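Local coordinates for cellulosomal scaffoldin adaptor protein B (Acetivibrio cellulolyticus, PDB 4U3S), which probably takes part in cellulosome assembly, its third type II cohesin domain, the part described here, being expected to bind a dockerin module of a partner protein, at residues G34-I39 with N90-Y95; N12-G17 with F118-K123. All coordinates share one frame; numbering follows the deposited sequence.

How the interactions relate
Interaction 2 opens first, at residues 12-17, in the loop between strands 4-9 and 19-27. The chain then enters strand 32-40, where 34-39 forms the first half of interaction 1. Fifty residues later strand 88-95 returns antiparallel to it, and 90-95 closes the inner loop. The chain goes on through strand 111-120, and 118-123 meets 12-17 to close the outer loop. Interaction 1 is thus nested inside interaction 2. Interaction 1 pairs strands within the antiparallel sheet. Interaction 2 ties the 12-17 loop to the end of strand 111-120, a strand of the mixed sheet, and the turn after it. Their centres are about 25 Å apart, and they do not touch.

Interaction 1 of 2, residues G34-I39 with N90-Y95; sequences GYQVNI and NLSRSY
Tyr35 O is gripped by two donors from strand 90-95. Arg93 N donates to Tyr35 O at 3.1 Å. Ser92 OG reaches the same Tyr35 O at 2.8 Å, tilted from the carbonyl plane. The Ser92 hydroxyl lies anti to its backbone N (chi1 -177°), which turns it to this carbonyl.

Further backbone bonds fix the antiparallel register. Tyr35 N gives to Arg93 O, and Val37 and Leu91 bond both ways.

On the face that carries Gln36, Asn38, Asn90 and Ser92, a small amide network spans the two strands. Gln36 NE2 donates to Asn90 OD1 at 2.9 Å, with the two amide planes almost perpendicular (89°). Asn90 ND2 donates to Asn38 OD1, also at 2.9 Å and nearly straight (174°), on a lone pair of that oxygen. These two bonds fix the rotation of the Asn90 amide. Asn38 ND2 extends the network with a hydrogen bond to Glu131 O.

The other face of the sheet is built from Tyr35, Val37, Leu91 and Arg93. The Tyr35 ring lies against strand 90-95, with Arg93 N over one face, toward the rim. Leu91 CB sits at the ring edge, and Tyr35 CE1 meets Arg93 CB at 3.5 Å. Leu91 CD1 packs on Ile39 CD1 at 3.8 Å. Tyr35 and Leu91 also touch strand 111-120 of the opposing sheet.

Gln36 OE1 bonds to the backbone of another protein chain, and Asn90, Ser92 and Ser94 pack on that chain. Such a two-layer beta sandwich, with one sheet presenting a polar binding face, is consistent with the jelly-roll cohesin fold and its dockerin-recognition surface.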
loop_
_atom_site.group_PDB
_atom_site.type_symbol
_atom_site.label_atom_id
_atom_site.label_comp_id
_atom_site.label_asym_id
_atom_site.label_seq_id
_atom_site.Cartn_x
_atom_site.Cartn_y
_atom_site.Cartn_z
ATOM N N GLY A 34 -12.821 -2.518 5.838
ATOM C CA GLY A 34 -11.392 -2.238 6.010
ATOM C C GLY A 34 -11.051 -0.777 6.044
ATOM O O GLY A 34 -11.803 0.047 5.537
ATOM N N TYR A 35 -9.912 -0.462 6.649
ATOM C CA TYR A 35 -9.443 0.907 6.725
ATOM C C TYR A 35 -7.959 0.950 6.345
ATOM O O TYR A 35 -7.220 -0.015 6.561
ATOM C CB TYR A 35 -9.618 1.499 8.170
ATOM C CG TYR A 35 -8.587 0.975 9.140
ATOM C CD1 TYR A 35 -8.825 -0.181 9.862
ATOM C CD2 TYR A 35 -7.323 1.569 9.250
ATOM C CE1 TYR A 35 -7.851 -0.713 10.681
ATOM C CE2 TYR A 35 -6.335 1.025 10.041
ATOM C CZ TYR A 35 -6.605 -0.107 10.768
ATOM O OH TYR A 35 -5.604 -0.645 11.541
ATOM N N GLN A 36 -7.534 2.121 5.912
ATOM C CA GLN A 36 -6.095 2.460 5.899
ATOM C C GLN A 36 -6.037 3.896 6.377
ATOM O O GLN A 36 -6.755 4.738 5.851
ATOM C CB GLN A 36 -5.476 2.300 4.511
ATOM C CG GLN A 36 -4.048 2.824 4.442
ATOM C CD GLN A 36 -3.349 2.568 3.112
ATOM O OE1 GLN A 36 -3.990 2.238 2.106
ATOM N NE2 GLN A 36 -2.049 2.759 3.089
ATOM N N VAL A 37 -5.216 4.185 7.368
ATOM C CA VAL A 37 -5.062 5.550 7.852
ATOM C C VAL A 37 -3.610 5.938 7.986
ATOM O O VAL A 37 -2.741 5.099 8.278
ATOM C CB VAL A 37 -5.800 5.830 9.202
ATOM C CG1 VAL A 37 -7.293 5.720 9.050
ATOM C CG2 VAL A 37 -5.312 4.948 10.340
ATOM N N ASN A 38 -3.360 7.227 7.771
ATOM C CA ASN A 38 -2.050 7.814 7.868
ATOM C C ASN A 38 -2.078 8.840 9.000
ATOM O O ASN A 38 -2.896 9.752 9.010
ATOM C CB ASN A 38 -1.713 8.472 6.536
ATOM C CG ASN A 38 -0.251 8.804 6.407
ATOM O OD1 ASN A 38 0.576 7.906 6.158
ATOM N ND2 ASN A 38 0.090 10.097 6.592
ATOM N N ILE A 39 -1.154 8.711 9.934
ATOM C CA ILE A 39 -1.163 9.493 11.178
ATOM C C ILE A 39 0.186 10.181 11.344
ATOM O O ILE A 39 1.229 9.548 11.155
ATOM C CB ILE A 39 -1.421 8.571 12.368
ATOM C CG1 ILE A 39 -2.850 8.005 12.301
ATOM C CG2 ILE A 39 -1.182 9.287 13.684
ATOM C CD1 ILE A 39 -3.085 6.858 13.271
ATOM N N ASN A 90 1.464 4.525 9.214
ATOM C CA ASN A 90 0.468 4.119 8.268
ATOM C C ASN A 90 0.015 2.703 8.583
ATOM O O ASN A 90 0.817 1.769 8.576
ATOM C CB ASN A 90 1.015 4.222 6.864
ATOM C CG ASN A 90 -0.080 4.153 5.851
ATOM O OD1 ASN A 90 -0.563 3.078 5.523
ATOM N ND2 ASN A 90 -0.493 5.297 5.358
ATOM N N LEU A 91 -1.265 2.582 8.891
ATOM C CA LEU A 91 -1.861 1.371 9.455
ATOM C C LEU A 91 -2.996 0.943 8.562
ATOM O O LEU A 91 -3.729 1.776 8.056
ATOM C CB LEU A 91 -2.477 1.736 10.817
ATOM C CG LEU A 91 -1.707 2.627 11.787
ATOM C CD1 LEU A 91 -2.603 3.077 12.915
ATOM C CD2 LEU A 91 -0.602 1.749 12.327
ATOM N N SER A 92 -3.183 -0.349 8.364
ATOM C CA SER A 92 -4.298 -0.833 7.588
ATOM C C SER A 92 -4.745 -2.213 8.087
ATOM O O SER A 92 -3.913 -3.007 8.544
ATOM C CB SER A 92 -3.891 -0.964 6.126
ATOM O OG SER A 92 -5.042 -1.386 5.399
ATOM N N ARG A 93 -6.050 -2.467 8.014
ATOM C CA ARG A 93 -6.587 -3.806 8.271
ATOM C C ARG A 93 -7.852 -3.978 7.453
ATOM O O ARG A 93 -8.598 -3.004 7.252
ATOM C CB ARG A 93 -6.877 -3.989 9.753
ATOM C CG ARG A 93 -7.240 -5.392 10.181
ATOM C CD ARG A 93 -7.331 -5.489 11.711
ATOM N NE ARG A 93 -7.781 -6.831 12.073
ATOM C CZ ARG A 93 -6.994 -7.838 12.439
ATOM N NH1 ARG A 93 -5.690 -7.676 12.558
ATOM N NH2 ARG A 93 -7.516 -9.031 12.678
ATOM N N SER A 94 -8.099 -5.202 6.972
ATOM C CA SER A 94 -9.219 -5.434 6.076
ATOM C C SER A 94 -9.536 -6.911 5.995
ATOM O O SER A 94 -8.723 -7.743 6.341
ATOM C CB SER A 94 -8.897 -4.909 4.668
ATOM O OG SER A 94 -7.736 -5.582 4.120
ATOM N N TYR A 95 -10.739 -7.226 5.551
ATOM C CA TYR A 95 -11.091 -8.618 5.278
ATOM C C TYR A 95 -10.767 -8.929 3.836
ATOM O O TYR A 95 -10.883 -8.061 2.968
ATOM C CB TYR A 95 -12.582 -8.818 5.522
ATOM C CG TYR A 95 -13.030 -8.819 6.970
ATOM C CD1 TYR A 95 -12.322 -9.532 7.960
ATOM C CD2 TYR A 95 -14.172 -8.139 7.372
ATOM C CE1 TYR A 95 -12.766 -9.561 9.264
ATOM C CE2 TYR A 95 -14.602 -8.195 8.696
ATOM C CZ TYR A 95 -13.901 -8.916 9.625
ATOM O OH TYR A 95 -14.331 -8.967 10.940
#

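Interaction 2 of 2, residues N12-G17 with F118-K123; sequences NTAEVG and FKALQK
Ala14 touches Ala120 with its methyl group and Lys123 with its carbonyl oxygen. Ala14 CB lies 4.4 Å from Ala120 CB, a loose apolar contact that is buried, and it also rests on Ile20. Ala14 O receives a weak hydrogen bond from Lys123 NZ at 3.4 Å. The lysine chain bends at chi2 (57°) and then runs out straight, which carries the ammonium group back over the loop. Asn166 joins both partners: its ND2 donates to Ala14 O, and its OD1 takes a weak bond from Lys123 NZ.

The CB of Glu15 points away from 118-123. Glu15 O comes down on Ala120 CB at 3.4 Å, so the alanine methyl sits beneath the loop backbone. Glu15 OE2 is 5.9 Å from Lys123 NZ. No salt bridge forms at that distance, though the opposite charges may attract weakly. Glu15 N donates a hydrogen bond to Gln18 OE1.

The contact lies at one end of the cohesin beta sandwich. Here the loop linking strands 4-9 and 19-27 meets the chain as it leaves strand 111-120, which pairs with strand 19-27.

Val16 rides over the turn after that strand. Val16 CG2 reaches Leu121 O at 3.5 Å, with CG1 nearly as close to the same oxygen. Val16 CA makes a CA-H...O contact with Ala120 O at 3.4 Å.

Gly17 adds the firm polar link. Gly17 N donates to Ala120 O at 2.9 Å, with an N-H...O angle of 152°. Val16 and Gly17 have the backbone angles of the central pair of a type II turn, with Gly17 at positive phi (101°). Alongside, Lys119 CG packs on Gly17 C at 3.7 Å, and the lysine chain continues past the Gly17 carbonyl.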
loop_
_atom_site.group_PDB
_atom_site.type_symbol
_atom_site.label_atom_id
_atom_site.label_comp_id
_atom_site.label_asym_id
_atom_site.label_seq_id
_atom_site.Cartn_x
_atom_site.Cartn_y
_atom_site.Cartn_z
ATOM N N ASN A 12 -5.359 12.268 28.022
ATOM C CA ASN A 12 -4.908 13.395 27.198
ATOM C C ASN A 12 -3.805 14.196 27.871
ATOM O O ASN A 12 -3.433 15.280 27.416
ATOM C CB ASN A 12 -6.088 14.297 26.817
ATOM C CG ASN A 12 -6.670 15.033 28.007
ATOM O OD1 ASN A 12 -6.570 14.576 29.148
ATOM N ND2 ASN A 12 -7.275 16.187 27.752
ATOM N N THR A 13 -3.301 13.666 28.977
ATOM C CA THR A 13 -2.131 14.201 29.641
ATOM C C THR A 13 -1.223 13.022 30.004
ATOM O O THR A 13 -1.707 11.914 30.271
ATOM C CB THR A 13 -2.515 15.019 30.894
ATOM O OG1 THR A 13 -3.368 14.249 31.762
ATOM C CG2 THR A 13 -3.236 16.300 30.485
ATOM N N ALA A 14 0.085 13.236 29.962
ATOM C CA ALA A 14 1.032 12.167 30.237
ATOM C C ALA A 14 2.394 12.712 30.647
ATOM O O ALA A 14 2.919 13.627 30.023
ATOM C CB ALA A 14 1.173 11.264 29.019
ATOM N N GLU A 15 2.959 12.155 31.718
ATOM C CA GLU A 15 4.358 12.394 32.020
ATOM C C GLU A 15 5.266 11.605 31.089
ATOM O O GLU A 15 4.849 10.600 30.494
ATOM C CB GLU A 15 4.672 11.982 33.444
ATOM C CG GLU A 15 4.431 13.056 34.470
ATOM C CD GLU A 15 4.858 12.590 35.849
ATOM O OE1 GLU A 15 5.481 11.505 35.965
ATOM O OE2 GLU A 15 4.561 13.288 36.831
ATOM N N VAL A 16 6.506 12.071 30.985
ATOM C CA VAL A 16 7.573 11.357 30.289
ATOM C C VAL A 16 7.628 9.900 30.774
ATOM O O VAL A 16 7.730 9.651 31.974
ATOM C CB VAL A 16 8.935 12.036 30.530
ATOM C CG1 VAL A 16 10.084 11.221 29.945
ATOM C CG2 VAL A 16 8.929 13.446 29.964
ATOM N N GLY A 17 7.501 8.952 29.841
ATOM C CA GLY A 17 7.598 7.533 30.153
ATOM C C GLY A 17 6.243 6.864 30.244
ATOM O O GLY A 17 6.151 5.642 30.239
ATOM N N PHE A 118 1.421 5.676 22.372
ATOM C CA PHE A 118 2.406 6.755 22.320
ATOM C C PHE A 118 3.014 6.982 23.713
ATOM O O PHE A 118 2.299 7.303 24.678
ATOM C CB PHE A 118 1.775 8.044 21.825
ATOM C CG PHE A 118 1.402 8.019 20.363
ATOM C CD1 PHE A 118 2.388 8.054 19.379
ATOM C CD2 PHE A 118 0.074 7.969 19.964
ATOM C CE1 PHE A 118 2.050 8.043 18.028
ATOM C CE2 PHE A 118 -0.258 7.941 18.630
ATOM C CZ PHE A 118 0.727 8.006 17.657
ATOM N N LYS A 119 4.324 6.812 23.825
ATOM C CA LYS A 119 5.018 7.076 25.080
ATOM C C LYS A 119 5.588 8.475 25.011
ATOM O O LYS A 119 6.213 8.857 24.025
ATOM C CB LYS A 119 6.129 6.062 25.320
ATOM C CG LYS A 119 6.896 6.354 26.587
ATOM C CD LYS A 119 8.158 5.537 26.695
ATOM C CE LYS A 119 7.869 4.131 27.167
ATOM N NZ LYS A 119 9.137 3.508 27.615
ATOM N N ALA A 120 5.337 9.261 26.046
ATOM C CA ALA A 120 5.837 10.625 26.091
ATOM C C ALA A 120 7.347 10.670 26.308
ATOM O O ALA A 120 7.877 10.030 27.216
ATOM C CB ALA A 120 5.115 11.415 27.170
ATOM N N LEU A 121 8.032 11.401 25.439
ATOM C CA LEU A 121 9.470 11.642 25.555
ATOM C C LEU A 121 9.695 12.982 26.208
ATOM O O LEU A 121 10.654 13.151 26.945
ATOM C CB LEU A 121 10.128 11.665 24.175
ATOM C CG LEU A 121 9.884 10.415 23.328
ATOM C CD1 LEU A 121 10.485 10.594 21.941
ATOM C CD2 LEU A 121 10.455 9.182 24.020
ATOM N N GLN A 122 8.825 13.940 25.888
ATOM C CA GLN A 122 8.829 15.254 26.514
ATOM C C GLN A 122 7.420 15.578 26.956
ATOM O O GLN A 122 6.447 15.013 26.456
ATOM C CB GLN A 122 9.255 16.345 25.542
ATOM C CG GLN A 122 10.564 16.151 24.801
ATOM C CD GLN A 122 10.810 17.320 23.849
ATOM O OE1 GLN A 122 10.940 18.470 24.282
ATOM N NE2 GLN A 122 10.844 17.042 22.558
ATOM N N LYS A 123 7.327 16.542 27.856
ATOM C CA LYS A 123 6.076 16.920 28.483
ATOM C C LYS A 123 5.222 17.907 27.654
ATOM O O LYS A 123 4.035 18.062 27.926
ATOM C CB LYS A 123 6.415 17.525 29.853
ATOM C CG LYS A 123 5.240 17.947 30.706
ATOM C CD LYS A 123 4.283 16.800 30.959
ATOM C CE LYS A 123 3.221 17.224 31.953
ATOM N NZ LYS A 123 2.278 16.113 32.204
#